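Local coordinates for protein macrophage receptor MARCO (Mus musculus, PDB 2OY3) that probably acts as a macrophage scavenger receptor, its cysteine-rich domain recognising ligands such as bacterial surfaces with the help of bound metal ions, at residues I29-W34 / H93-G98; I64-V69 / C81-W86. All coordinates share one frame; numbering follows the deposited sequence. Where two conformers were deposited one is given.

Contact 1 of 2, residues I29-W34 / H93-G98; sequences ICDDDW and HNEDAG. With MG (magnesium ion), chain B; MG (magnesium ion), chain C.
Ala97 donates its backbone N-H to Ile29 O, 2.7 Å from N to O and almost straight at 173°. This is the strong bond of a single beta bridge between Cys30 and Asp96. Beside it a water accepts from Ile29 N and lies 2.9 Å from Ala97 O. The second cross-bond, Asp31 N to Glu95 O, is weak, with an angle of only 127° at the hydrogen. Asp31 CB and CG also lie close to Glu95 O, which offers the carboxylate no proton. Asp31 OD2 is instead hydrogen-bonded to Ser56 OG, and OD1 accepts from a water on a magnesium ion.

Trp34 closes the other end. Its CG stands anti to the backbone N (chi1 179°), which lays the indole over Ala97. Ala97 CB sits 3.4 Å from the centroid of the Trp34 five-membered ring, almost on the ring normal, in a CH-pi contact. The same indole gives its NE1 proton to Gly98 O at 3.0 Å, with the acceptor tilted somewhat from the ring plane.

That magnesium ion joins the acidic groups. Asp32 OD1 binds it at 2.2 Å, and five waters complete six ligands. Glu95 stays in the second shell. Its OE2 accepts from one metal-bound water; OE1 takes Val92 N-H and lies near another, which also faces Asp32 OD2. The ion probably offsets the negative charge gathered here. In the 93-98 segment, His93 ND1 donates in its ring plane to the syn lone pair of Asp96 OD2 at 2.7 Å. Asp96 OD1 is hydrogen-bonded to Thr28 OG1.

The contact is a largely buried part of the SRCR domain. The 29-34 loop leaves strand 25-29 for helix 36-44, and 93-98 leads into strand 98-101. Ile29 and Trp34 pack on Ala18 of strand 15-22 and Phe42 of the helix.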
ATOM      1  N   ILE A  29       4.166   2.046   2.322  1.00 12.85           N
ATOM      2  CA  ILE A  29       3.408   1.095   3.103  1.00 12.96           C
ATOM      3  C   ILE A  29       4.319  -0.085   3.387  1.00 13.81           C
ATOM      4  O   ILE A  29       4.718  -0.837   2.470  1.00 13.03           O
ATOM      5  CB  ILE A  29       2.138   0.621   2.357  1.00 12.97           C
ATOM      6  CG1 ILE A  29       1.212   1.837   2.032  1.00 12.90           C
ATOM      7  CG2 ILE A  29       1.416  -0.507   3.157  1.00 10.52           C
ATOM      8  CD1 ILE A  29      -0.005   1.503   1.121  1.00 13.89           C
ATOM      9  N   CYS A  30       4.627  -0.285   4.660  1.00 14.26           N
ATOM     10  CA  CYS A  30       5.399  -1.479   5.014  1.00 13.96           C
ATOM     11  C   CYS A  30       4.622  -2.782   4.738  1.00 15.17           C
ATOM     12  O   CYS A  30       3.402  -2.843   4.895  1.00 14.79           O
ATOM     13  CB  CYS A  30       5.853  -1.410   6.472  1.00 15.05           C
ATOM     14  SG  CYS A  30       6.923  -2.804   6.877  1.00 16.12           S
ATOM     15  N   ASP A  31       5.358  -3.812   4.323  1.00 14.91           N
ATOM     16  CA  ASP A  31       4.785  -5.052   3.793  1.00 16.28           C
ATOM     17  C   ASP A  31       4.419  -6.089   4.893  1.00 16.27           C
ATOM     18  O   ASP A  31       3.934  -7.163   4.582  1.00 16.83           O
ATOM     19  CB  ASP A  31       5.695  -5.645   2.688  1.00 16.30           C
ATOM     20  CG  ASP A  31       6.990  -6.316   3.249  1.00 17.37           C
ATOM     21  OD1 ASP A  31       7.145  -6.407   4.486  1.00 17.23           O
ATOM     22  OD2 ASP A  31       7.842  -6.753   2.434  1.00 17.66           O
ATOM     23  N   ASP A  32       4.661  -5.764   6.168  1.00 16.11           N
ATOM     24  CA  ASP A  32       4.239  -6.680   7.249  1.00 17.41           C
ATOM     25  C   ASP A  32       2.735  -6.976   7.130  1.00 16.80           C
ATOM     26  O   ASP A  32       1.901  -6.081   7.297  1.00 16.62           O
ATOM     27  CB  ASP A  32       4.583  -6.140   8.633  1.00 17.02           C
ATOM     28  CG  ASP A  32       6.099  -5.937   8.826  1.00 21.61           C
ATOM     29  OD1 ASP A  32       6.905  -6.788   8.365  1.00 23.77           O
ATOM     30  OD2 ASP A  32       6.487  -4.933   9.453  1.00 24.65           O
ATOM     31  N   ASP A  33       2.441  -8.215   6.736  1.00 17.32           N
ATOM     32  CA  ASP A  33       1.080  -8.750   6.607  1.00 17.71           C
ATOM     33  C   ASP A  33       0.299  -8.164   5.422  1.00 17.69           C
ATOM     34  O   ASP A  33      -0.914  -8.343   5.319  1.00 19.14           O
ATOM     35  CB  ASP A  33       0.319  -8.572   7.915  1.00 18.40           C
ATOM     36  CG  ASP A  33       1.053  -9.233   9.098  1.00 20.25           C
ATOM     37  OD1 ASP A  33       1.615 -10.355   8.908  1.00 23.45           O
ATOM     38  OD2 ASP A  33       1.046  -8.612  10.187  1.00 26.16           O
ATOM     39  N   TRP A  34       1.006  -7.506   4.514  1.00 16.40           N
ATOM     40  CA  TRP A  34       0.401  -6.960   3.301  1.00 15.57           C
ATOM     41  C   TRP A  34       0.069  -8.153   2.402  1.00 16.10           C
ATOM     42  O   TRP A  34       0.951  -8.890   1.996  1.00 14.95           O
ATOM     43  CB  TRP A  34       1.426  -6.035   2.606  1.00 14.43           C
ATOM     44  CG  TRP A  34       0.982  -5.411   1.335  1.00 15.84           C
ATOM     45  CD1 TRP A  34       1.361  -5.759   0.075  1.00 14.05           C
ATOM     46  CD2 TRP A  34       0.109  -4.289   1.207  1.00 14.03           C
ATOM     47  NE1 TRP A  34       0.748  -4.940  -0.843  1.00 15.34           N
ATOM     48  CE2 TRP A  34      -0.023  -4.023  -0.173  1.00 14.06           C
ATOM     49  CE3 TRP A  34      -0.621  -3.510   2.133  1.00 13.66           C
ATOM     50  CZ2 TRP A  34      -0.835  -2.987  -0.669  1.00 14.22           C
ATOM     51  CZ3 TRP A  34      -1.433  -2.458   1.633  1.00 13.89           C
ATOM     52  CH2 TRP A  34      -1.534  -2.216   0.261  1.00 14.47           C
ATOM     53  N   HIS A  93      12.729   0.890   4.086  1.00 13.04           N
ATOM     54  CA  HIS A  93      12.158   1.049   2.750  1.00 13.21           C
ATOM     55  C   HIS A  93      12.308  -0.149   1.814  1.00 13.56           C
ATOM     56  O   HIS A  93      11.509  -0.300   0.896  1.00 12.76           O
ATOM     57  CB  HIS A  93      12.659   2.350   2.099  1.00 11.92           C
ATOM     58  CG  HIS A  93      11.899   3.569   2.523  1.00 14.12           C
ATOM     59  ND1 HIS A  93      10.598   3.819   2.127  1.00 13.35           N
ATOM     60  CD2 HIS A  93      12.257   4.604   3.314  1.00 14.47           C
ATOM     61  CE1 HIS A  93      10.197   4.963   2.651  1.00 14.58           C
ATOM     62  NE2 HIS A  93      11.190   5.467   3.368  1.00 13.65           N
ATOM     63  N   ASN A  94      13.289  -1.026   2.062  1.00 13.70           N
ATOM     64  CA  ASN A  94      13.378  -2.319   1.358  1.00 14.31           C
ATOM     65  C   ASN A  94      12.091  -3.110   1.458  1.00 13.73           C
ATOM     66  O   ASN A  94      11.741  -3.816   0.519  1.00 13.91           O
ATOM     67  CB  ASN A  94      14.506  -3.189   1.883  1.00 13.32           C
ATOM     68  CG  ASN A  94      15.869  -2.621   1.560  1.00 16.79           C
ATOM     69  OD1 ASN A  94      16.001  -1.678   0.753  1.00 15.78           O
ATOM     70  ND2 ASN A  94      16.899  -3.179   2.199  1.00 17.59           N
ATOM     71  N   GLU A  95      11.405  -2.934   2.598  1.00 13.06           N
ATOM     72  CA  GLU A  95      10.154  -3.599   2.921  1.00 13.23           C
ATOM     73  C   GLU A  95       8.880  -2.892   2.400  1.00 12.90           C
ATOM     74  O   GLU A  95       7.782  -3.347   2.690  1.00 14.02           O
ATOM     75  CB  GLU A  95      10.071  -3.851   4.436  1.00 12.37           C
ATOM     76  CG  GLU A  95      11.240  -4.769   4.921  1.00 13.83           C
ATOM     77  CD  GLU A  95      11.566  -4.682   6.415  1.00 15.27           C
ATOM     78  OE1 GLU A  95      11.036  -3.827   7.171  1.00 16.79           O
ATOM     79  OE2 GLU A  95      12.404  -5.516   6.824  1.00 18.84           O
ATOM     80  N   ASP A  96       9.047  -1.814   1.643  1.00 13.19           N
ATOM     81  CA  ASP A  96       7.900  -1.132   0.973  1.00 12.58           C
ATOM     82  C   ASP A  96       7.123  -2.125   0.118  1.00 12.64           C
ATOM     83  O   ASP A  96       7.691  -2.813  -0.745  1.00 11.95           O
ATOM     84  CB  ASP A  96       8.342   0.067   0.113  1.00 12.99           C
ATOM     85  CG  ASP A  96       8.887   1.250   0.946  1.00 13.37           C
ATOM     86  OD1 ASP A  96       8.682   1.310   2.168  1.00 12.70           O
ATOM     87  OD2 ASP A  96       9.559   2.122   0.358  1.00 11.14           O
ATOM     88  N   ALA A  97       5.831  -2.230   0.430  1.00 12.06           N
ATOM     89  CA  ALA A  97       4.867  -3.068  -0.296  1.00 12.98           C
ATOM     90  C   ALA A  97       4.624  -2.532  -1.691  1.00 12.75           C
ATOM     91  O   ALA A  97       4.626  -1.313  -1.901  1.00 13.25           O
ATOM     92  CB  ALA A  97       3.524  -3.095   0.475  1.00 13.36           C
ATOM     93  N   GLY A  98       4.345  -3.453  -2.606  1.00 13.89           N
ATOM     94  CA  GLY A  98       3.887  -3.113  -3.956  1.00 13.50           C
ATOM     95  C   GLY A  98       2.611  -3.883  -4.289  1.00 13.35           C
ATOM     96  O   GLY A  98       2.076  -4.644  -3.462  1.00 13.35           O
TER
HETATM   97 MG    MG B 201       9.038  -7.084   8.466  1.00 28.28          MG
HETATM   98 MG    MG C 202      -3.057  -7.768   5.651  1.00 32.17          MG
HETATM   99  O   HOH W   1       5.020   1.062  -0.254  1.00 12.03           O
HETATM  100  O   HOH W   2       9.052  -6.842   6.273  1.00 18.32           O
HETATM  101  O   HOH W   3       9.185  -5.139   8.997  1.00 20.84           O
HETATM  102  O   HOH W   4      11.288  -7.412   8.563  1.00 19.02           O
HETATM  103  O   HOH W   5       8.829  -7.546  10.633  1.00 28.32           O
HETATM  104  O   HOH W   6       8.742  -9.173   7.827  1.00 25.85           O
HETATM  105  O   HOH W   7      -3.216  -8.365   7.641  1.00 27.09           O

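Contact 2 of 2, residues I64-V69 / C81-W86; sequences IWLDNV and CSKNSW. With MG (magnesium ion), chain C.
Leu66 and Trp86 both carry CG anti to the carbonyl carbon (chi1 -70° and -65°), and their side chains run side by side, pointing the same way. The contact belongs to the scavenger receptor cysteine-rich fold. Here a long loop packs along strand 64-66 and the turn that follows it. Leu66 CD2 lies over one face of the Trp86 six-membered ring, 3.8 Å from its centroid, in a CH-pi contact. Leu66 CG meets Trp86 CZ3 at the rim at 3.5 Å. Trp65 CB comes to the edge of the same ring, in its plane. Tyr22 also stacks on Trp86, so the indole is built into an aromatic group.

The Lys83 chain, bent at chi2, passes its CG and CD against Leu66 CD2. It ends away from the strand: NZ donates to Cys81 O at 3.0 Å and also reaches Trp79 O. The aliphatic part therefore packs while the ammonium group is held by backbone carbonyls of its own loop.

Between the backbones there is one hydrogen bond, from Asn84 N to Asp67 O at 3.2 Å. Two CA-H...O contacts lie beside it, Trp86 CA to Trp65 O and Lys83 CA to Asn68 O. Val69 turns its O to a magnesium ion at 2.3 Å, in a site shared with Asp33 O and Asp38. The Cys71-Cys81 disulfide fixes the start of the 81-86 loop.

The two asparagines cross at a slant, with their amide planes 44° apart. Asn68 ND2 donates to Asn84 OD1 at 3.1 Å. The acceptor is close to the plane of the Asn68 amide, but the donor sits above the Asn84 carbonyl plane and not on a lone pair.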
ATOM      1  N   ILE A  64       7.461   6.285   5.984  1.00 16.72           N
ATOM      2  CA  ILE A  64       6.670   5.036   5.880  1.00 16.31           C
ATOM      3  C   ILE A  64       5.384   5.293   6.679  1.00 16.72           C
ATOM      4  O   ILE A  64       5.438   5.535   7.887  1.00 16.19           O
ATOM      5  CB  ILE A  64       7.452   3.807   6.404  1.00 16.48           C
ATOM      6  CG1 ILE A  64       8.748   3.646   5.588  1.00 16.63           C
ATOM      7  CG2 ILE A  64       6.613   2.533   6.303  1.00 16.96           C
ATOM      8  CD1 ILE A  64       9.763   2.698   6.159  1.00 16.49           C
ATOM      9  N   TRP A  65       4.243   5.337   5.994  1.00 16.12           N
ATOM     10  CA  TRP A  65       3.039   5.820   6.655  1.00 15.91           C
ATOM     11  C   TRP A  65       2.216   4.723   7.273  1.00 16.38           C
ATOM     12  O   TRP A  65       1.506   4.995   8.222  1.00 18.33           O
ATOM     13  CB  TRP A  65       2.114   6.648   5.717  1.00 15.48           C
ATOM     14  CG  TRP A  65       2.544   8.073   5.393  1.00 16.15           C
ATOM     15  CD1 TRP A  65       2.436   8.691   4.169  1.00 15.23           C
ATOM     16  CD2 TRP A  65       3.132   9.044   6.281  1.00 14.92           C
ATOM     17  NE1 TRP A  65       2.910   9.984   4.240  1.00 16.02           N
ATOM     18  CE2 TRP A  65       3.357  10.230   5.515  1.00 18.08           C
ATOM     19  CE3 TRP A  65       3.501   9.030   7.642  1.00 17.67           C
ATOM     20  CZ2 TRP A  65       3.925  11.404   6.075  1.00 16.38           C
ATOM     21  CZ3 TRP A  65       4.104  10.185   8.199  1.00 17.23           C
ATOM     22  CH2 TRP A  65       4.293  11.361   7.416  1.00 16.71           C
ATOM     23  N   LEU A  66       2.232   3.533   6.678  1.00 16.60           N
ATOM     24  CA  LEU A  66       1.375   2.428   7.120  1.00 17.09           C
ATOM     25  C   LEU A  66       2.183   1.165   7.330  1.00 17.36           C
ATOM     26  O   LEU A  66       3.226   0.966   6.696  1.00 17.34           O
ATOM     27  CB  LEU A  66       0.244   2.156   6.112  1.00 17.10           C
ATOM     28  CG  LEU A  66      -0.839   3.230   6.035  1.00 18.22           C
ATOM     29  CD1 LEU A  66      -1.721   2.954   4.831  1.00 17.34           C
ATOM     30  CD2 LEU A  66      -1.634   3.298   7.331  1.00 17.82           C
ATOM     31  N   ASP A  67       1.680   0.299   8.208  1.00 17.71           N
ATOM     32  CA  ASP A  67       2.288  -1.001   8.460  1.00 18.79           C
ATOM     33  C   ASP A  67       1.134  -1.865   8.914  1.00 19.49           C
ATOM     34  O   ASP A  67       0.136  -1.333   9.433  1.00 18.98           O
ATOM     35  CB  ASP A  67       3.341  -0.864   9.571  1.00 19.03           C
ATOM     36  CG  ASP A  67       4.221  -2.110   9.725  1.00 22.06           C
ATOM     37  OD1 ASP A  67       4.201  -3.007   8.854  1.00 23.01           O
ATOM     38  OD2 ASP A  67       4.952  -2.180  10.734  1.00 24.64           O
ATOM     39  N   ASN A  68       1.235  -3.173   8.688  1.00 20.01           N
ATOM     40  CA  ASN A  68       0.242  -4.113   9.185  1.00 20.64           C
ATOM     41  C   ASN A  68      -1.178  -3.797   8.730  1.00 20.42           C
ATOM     42  O   ASN A  68      -2.096  -3.709   9.564  1.00 21.55           O
ATOM     43  CB  ASN A  68       0.312  -4.181  10.728  1.00 20.63           C
ATOM     44  CG  ASN A  68       1.673  -4.641  11.213  1.00 22.08           C
ATOM     45  OD1 ASN A  68       2.047  -5.802  11.044  1.00 22.76           O
ATOM     46  ND2 ASN A  68       2.436  -3.721  11.771  1.00 24.11           N
ATOM     47  N   VAL A  69      -1.335  -3.556   7.432  1.00 19.39           N
ATOM     48  CA  VAL A  69      -2.647  -3.301   6.846  1.00 18.99           C
ATOM     49  C   VAL A  69      -3.473  -4.601   6.845  1.00 19.83           C
ATOM     50  O   VAL A  69      -2.965  -5.651   6.493  1.00 19.61           O
ATOM     51  CB  VAL A  69      -2.537  -2.711   5.407  1.00 19.15           C
ATOM     52  CG1 VAL A  69      -3.934  -2.458   4.824  1.00 15.94           C
ATOM     53  CG2 VAL A  69      -1.714  -1.420   5.409  1.00 16.51           C
ATOM     54  N   CYS A  81      -9.837   0.369   5.996  1.00 22.87           N
ATOM     55  CA  CYS A  81      -9.252  -0.884   6.414  1.00 22.78           C
ATOM     56  C   CYS A  81      -8.661  -0.728   7.802  1.00 22.50           C
ATOM     57  O   CYS A  81      -8.118   0.325   8.133  1.00 22.56           O
ATOM     58  CB  CYS A  81      -8.135  -1.295   5.444  1.00 22.25           C
ATOM     59  SG  CYS A  81      -8.727  -1.747   3.821  1.00 21.73           S
ATOM     60  N   SER A  82      -8.765  -1.784   8.602  0.50 23.03           N
ATOM     61  CA  SER A  82      -7.933  -1.935   9.790  0.50 23.18           C
ATOM     62  C   SER A  82      -6.453  -1.848   9.383  0.50 23.35           C
ATOM     63  O   SER A  82      -6.067  -2.387   8.346  0.50 23.57           O
ATOM     64  CB  SER A  82      -8.215  -3.288  10.442  0.50 23.07           C
ATOM     65  OG  SER A  82      -7.315  -3.557  11.491  0.50 24.65           O
ATOM     66  N   LYS A  83      -5.652  -1.143  10.182  1.00 23.46           N
ATOM     67  CA  LYS A  83      -4.214  -0.980   9.927  1.00 22.72           C
ATOM     68  C   LYS A  83      -3.598  -0.343  11.171  1.00 22.50           C
ATOM     69  O   LYS A  83      -4.314   0.243  11.990  1.00 21.88           O
ATOM     70  CB  LYS A  83      -3.972  -0.075   8.695  1.00 22.72           C
ATOM     71  CG  LYS A  83      -4.597   1.336   8.802  1.00 22.18           C
ATOM     72  CD  LYS A  83      -5.010   1.888   7.435  1.00 22.32           C
ATOM     73  CE  LYS A  83      -5.754   3.211   7.519  1.00 23.31           C
ATOM     74  NZ  LYS A  83      -7.022   3.118   8.299  1.00 24.30           N
ATOM     75  N   ASN A  84      -2.280  -0.447  11.317  1.00 21.54           N
ATOM     76  CA  ASN A  84      -1.563   0.295  12.354  1.00 21.74           C
ATOM     77  C   ASN A  84      -1.882   1.777  12.227  1.00 21.32           C
ATOM     78  O   ASN A  84      -2.205   2.258  11.133  1.00 19.64           O
ATOM     79  CB  ASN A  84      -0.049   0.185  12.171  1.00 22.64           C
ATOM     80  CG  ASN A  84       0.588  -1.002  12.909  1.00 26.27           C
ATOM     81  OD1 ASN A  84       1.815  -1.021  13.086  1.00 31.67           O
ATOM     82  ND2 ASN A  84      -0.206  -1.989  13.305  1.00 26.77           N
ATOM     83  N   SER A  85      -1.742   2.503  13.333  1.00 21.05           N
ATOM     84  CA  SER A  85      -1.844   3.972  13.324  1.00 21.70           C
ATOM     85  C   SER A  85      -0.817   4.560  12.312  1.00 21.88           C
ATOM     86  O   SER A  85       0.249   3.976  12.085  1.00 21.82           O
ATOM     87  CB  SER A  85      -1.587   4.547  14.731  1.00 21.69           C
ATOM     88  OG  SER A  85      -2.486   3.997  15.705  1.00 21.02           O
ATOM     89  N   TRP A  86      -1.158   5.692  11.708  1.00 22.09           N
ATOM     90  CA  TRP A  86      -0.288   6.333  10.707  1.00 22.33           C
ATOM     91  C   TRP A  86       1.130   6.616  11.258  1.00 22.54           C
ATOM     92  O   TRP A  86       1.276   7.084  12.392  1.00 23.45           O
ATOM     93  CB  TRP A  86      -0.939   7.626  10.242  1.00 21.97           C
ATOM     94  CG  TRP A  86      -2.250   7.440   9.490  1.00 22.66           C
ATOM     95  CD1 TRP A  86      -3.513   7.573   9.995  1.00 23.42           C
ATOM     96  CD2 TRP A  86      -2.408   7.100   8.105  1.00 21.45           C
ATOM     97  NE1 TRP A  86      -4.453   7.346   9.009  1.00 21.21           N
ATOM     98  CE2 TRP A  86      -3.804   7.050   7.842  1.00 21.52           C
ATOM     99  CE3 TRP A  86      -1.509   6.853   7.052  1.00 22.63           C
ATOM    100  CZ2 TRP A  86      -4.322   6.740   6.586  1.00 21.94           C
ATOM    101  CZ3 TRP A  86      -2.027   6.547   5.790  1.00 21.56           C
ATOM    102  CH2 TRP A  86      -3.428   6.490   5.576  1.00 23.22           C
TER
HETATM  103 MG    MG C 202      -3.057  -7.768   5.651  1.00 32.17          MG
HETATM  104  O   HOH W   7      -3.216  -8.365   7.641  1.00 27.09           O
HETATM  105  O   HOH W   8      -5.353  -8.255   5.066  1.00 18.53           O

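Overall arrangement
The centres of contacts 1 and 2 lie about 10 Å apart within one SRCR domain. Along the chain the order is 29-34, 64-69, 81-86 and 93-98, so contact 2 falls wholly between the segments of contact 1. They share the parallel pairing of strands 25-29 and 64-66, and Cys30 N reaches Leu66 O at 2.8 Å in a probable hydrogen bond. One magnesium ion joins the two contacts through Asp33 O and Val69 O. Near the other ion, the like-charged carboxylate oxygens Asp32 OD2 and Asp67 OD1 are 3.0 Å apart, a closeness that ion probably eases. The arrangement is consistent with a cation-dependent acidic cluster for ligand recognition.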